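Local coordinates for protein dTDP-4-dehydrorhamnose reductase (Bacillus anthracis, PDB 3SC6) that reduces dTDP-4-dehydro-6-deoxy-L-mannose to dTDP-L-rhamnose with NADPH, probably as the last step of the rhamnose-biosynthetic pathway, at residues Y33-K38 and Q53-H58. Residues are numbered along the deposited sequence; the frame is centred on the assembly and turned at random.
Sequences YPFDKK and QEIRPH. With NAP (NADP nicotinamide-adenine-dinucleotide phosphate), chain G.
Ile55, in the last turn of helix 45-55, reaches the aromatic side chains of Tyr33 and Phe35 with its two branches. From its CB, CG2, anti to the backbone N, goes to the tyrosine alone, while CG1 continues straight (chi2 180°) and carries out CD1, which touches both rings. CG2 sits over one face of the Tyr33 ring, 3.7 Å from the ring centroid and 15° off the normal, a CH-pi contact in which CD2 and CE2 are its nearest ring atoms. Ile55 CD1 meets the Phe35 ring at its edge and in its plane, 3.4 Å from CZ, with CE2 next. The same methyl also reaches Tyr33, 3.7 Å from its CD1. The isoleucine thus spans two alternate residues of one strand, whose side chains point to the same side, and no hydrogen bond joins the segments. Beyond the strand, the extended Lys37 side chain passes along the NADP adenine, and Lys37 NZ makes a weak 3.3 Å hydrogen bond to O2X of the 2'-phosphate, consistent with binding of NADP. Phe35 and Ile55 both touch Ile9 of strand 6-11. After the helix, Arg56 takes a positive phi and the chain turns through Pro57. Strand 30-35, helix 45-55 and strand 59-62 form a beta-alpha-beta crossover of the Rossmann sheet that spans strand 6-11, and this contact ties the end of its helix to its first strand.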
# COMPACT_ATOMS: atom_id res chain seq x y z
N TYR A 33 3.60 -6.03 18.15
CA TYR A 33 5.06 -6.13 18.11
C TYR A 33 5.61 -5.55 16.81
O TYR A 33 5.80 -6.28 15.84
CB TYR A 33 5.51 -7.59 18.22
CG TYR A 33 5.12 -8.27 19.50
CD1 TYR A 33 5.97 -8.26 20.60
CD2 TYR A 33 3.92 -8.95 19.61
CE1 TYR A 33 5.62 -8.89 21.77
CE2 TYR A 33 3.56 -9.59 20.78
CZ TYR A 33 4.42 -9.55 21.86
OH TYR A 33 4.07 -10.18 23.02
N PRO A 34 5.86 -4.24 16.79
CA PRO A 34 6.39 -3.60 15.59
C PRO A 34 7.90 -3.77 15.49
O PRO A 34 8.59 -3.78 16.51
CB PRO A 34 6.05 -2.13 15.81
CG PRO A 34 6.11 -1.97 17.28
CD PRO A 34 5.61 -3.26 17.87
N PHE A 35 8.40 -3.90 14.27
CA PHE A 35 9.84 -4.05 14.03
C PHE A 35 10.32 -3.21 12.87
O PHE A 35 9.71 -3.17 11.81
CB PHE A 35 10.22 -5.51 13.76
CG PHE A 35 10.07 -6.41 14.94
CD1 PHE A 35 11.15 -6.63 15.78
CD2 PHE A 35 8.87 -7.04 15.21
CE1 PHE A 35 11.04 -7.46 16.87
CE2 PHE A 35 8.75 -7.87 16.31
CZ PHE A 35 9.84 -8.08 17.14
N ASP A 36 11.44 -2.53 13.10
CA ASP A 36 12.03 -1.68 12.09
C ASP A 36 12.95 -2.56 11.25
O ASP A 36 13.07 -3.76 11.48
CB ASP A 36 12.82 -0.55 12.76
CG ASP A 36 13.43 0.44 11.75
OD1 ASP A 36 13.09 0.35 10.54
OD2 ASP A 36 14.22 1.32 12.17
N LYS A 37 13.59 -1.93 10.27
CA LYS A 37 14.52 -2.58 9.36
C LYS A 37 15.70 -3.23 10.11
O LYS A 37 16.11 -4.35 9.78
CB LYS A 37 15.02 -1.51 8.38
CG LYS A 37 15.99 -1.95 7.31
CD LYS A 37 16.35 -0.74 6.46
CE LYS A 37 17.33 -1.07 5.35
NZ LYS A 37 17.68 0.15 4.56
N LYS A 38 16.24 -2.55 11.13
CA LYS A 38 17.37 -3.08 11.90
C LYS A 38 16.99 -4.18 12.90
O LYS A 38 17.78 -5.11 13.13
CB LYS A 38 18.10 -1.95 12.64
CG LYS A 38 18.68 -0.86 11.73
CD LYS A 38 19.47 0.21 12.50
CE LYS A 38 18.63 0.95 13.54
NZ LYS A 38 17.47 1.66 12.94
N GLN A 53 9.63 -17.14 15.78
CA GLN A 53 9.57 -18.29 16.69
C GLN A 53 9.34 -17.84 18.12
O GLN A 53 8.44 -18.33 18.80
CB GLN A 53 10.87 -19.11 16.65
CG GLN A 53 11.19 -19.85 15.35
CD GLN A 53 10.19 -20.94 15.01
OE1 GLN A 53 9.18 -21.12 15.70
NE2 GLN A 53 10.47 -21.68 13.95
N GLU A 54 10.17 -16.90 18.57
CA GLU A 54 10.09 -16.36 19.92
C GLU A 54 8.72 -15.77 20.25
O GLU A 54 8.07 -16.19 21.21
CB GLU A 54 11.18 -15.31 20.12
CG GLU A 54 11.21 -14.67 21.49
CD GLU A 54 12.33 -13.65 21.65
OE1 GLU A 54 13.14 -13.51 20.71
OE2 GLU A 54 12.41 -13.01 22.72
N ILE A 55 8.29 -14.80 19.46
CA ILE A 55 6.99 -14.15 19.68
C ILE A 55 5.85 -15.09 19.30
O ILE A 55 4.81 -15.13 19.97
CB ILE A 55 6.87 -12.85 18.87
CG1 ILE A 55 7.99 -11.88 19.25
CG2 ILE A 55 5.53 -12.21 19.11
CD1 ILE A 55 7.95 -10.58 18.50
N ARG A 56 6.06 -15.85 18.23
CA ARG A 56 5.08 -16.80 17.72
C ARG A 56 3.70 -16.13 17.67
O ARG A 56 2.85 -16.37 18.52
CB ARG A 56 5.09 -18.08 18.56
CG ARG A 56 4.21 -19.17 18.02
CD ARG A 56 4.41 -20.46 18.77
NE ARG A 56 3.61 -21.54 18.19
CZ ARG A 56 3.65 -22.80 18.59
NH1 ARG A 56 4.47 -23.17 19.57
NH2 ARG A 56 2.89 -23.71 17.99
N PRO A 57 3.50 -15.27 16.65
CA PRO A 57 2.27 -14.51 16.45
C PRO A 57 1.14 -15.18 15.69
O PRO A 57 1.35 -16.06 14.86
CB PRO A 57 2.76 -13.32 15.63
CG PRO A 57 3.85 -13.89 14.79
CD PRO A 57 4.51 -14.97 15.62
N HIS A 58 -0.08 -14.73 15.99
CA HIS A 58 -1.28 -15.23 15.36
C HIS A 58 -1.44 -14.54 14.01
O HIS A 58 -1.92 -15.14 13.05
CB HIS A 58 -2.52 -14.94 16.21
CG HIS A 58 -2.53 -15.61 17.55
ND1 HIS A 58 -2.02 -15.03 18.68
CD2 HIS A 58 -3.01 -16.82 17.93
CE1 HIS A 58 -2.17 -15.85 19.71
NE2 HIS A 58 -2.77 -16.94 19.28
PA NAP G . 7.38 2.84 2.97
O1A NAP G . 8.60 2.83 2.08
O2A NAP G . 7.16 4.02 3.90
O5B NAP G . 7.37 1.50 3.86
C5B NAP G . 8.26 0.42 3.62
C4B NAP G . 9.13 0.22 4.85
O4B NAP G . 9.88 -1.01 4.73
C3B NAP G . 10.14 1.35 5.03
O3B NAP G . 10.02 1.96 6.32
C2B NAP G . 11.49 0.68 4.91
O2B NAP G . 12.46 1.25 5.78
C1B NAP G . 11.18 -0.77 5.26
N9A NAP G . 12.23 -1.71 4.79
C8A NAP G . 13.09 -1.54 3.76
N7A NAP G . 13.91 -2.62 3.70
C5A NAP G . 13.56 -3.45 4.69
C6A NAP G . 14.06 -4.77 5.16
N6A NAP G . 15.09 -5.38 4.52
N1A NAP G . 13.45 -5.34 6.23
C2A NAP G . 12.43 -4.72 6.85
N3A NAP G . 11.97 -3.52 6.44
C4A NAP G . 12.51 -2.88 5.38
O3 NAP G . 6.07 2.64 2.05
PN NAP G . 4.62 2.24 2.65
O1N NAP G . 3.57 2.89 1.79
O2N NAP G . 4.60 2.42 4.15
O5D NAP G . 4.56 0.66 2.38
C5D NAP G . 3.35 -0.07 2.56
C4D NAP G . 3.19 -1.13 1.48
O4D NAP G . 2.23 -0.70 0.50
C3D NAP G . 4.48 -1.43 0.73
O3D NAP G . 4.77 -2.83 0.77
C2D NAP G . 4.24 -0.98 -0.70
O2D NAP G . 4.85 -1.89 -1.61
C1D NAP G . 2.72 -0.95 -0.82
N1N NAP G . 2.23 0.07 -1.76
C2N NAP G . 2.50 1.37 -1.55
C3N NAP G . 2.03 2.35 -2.43
C7N NAP G . 2.36 3.79 -2.17
O7N NAP G . 3.09 4.08 -1.23
N7N NAP G . 1.85 4.74 -2.96
C4N NAP G . 1.28 1.96 -3.53
C5N NAP G . 1.00 0.61 -3.72
C6N NAP G . 1.49 -0.32 -2.82
P2B NAP G . 13.63 2.20 5.20
O1X NAP G . 14.24 2.78 6.45
O2X NAP G . 14.55 1.26 4.45
O3X NAP G . 12.91 3.19 4.33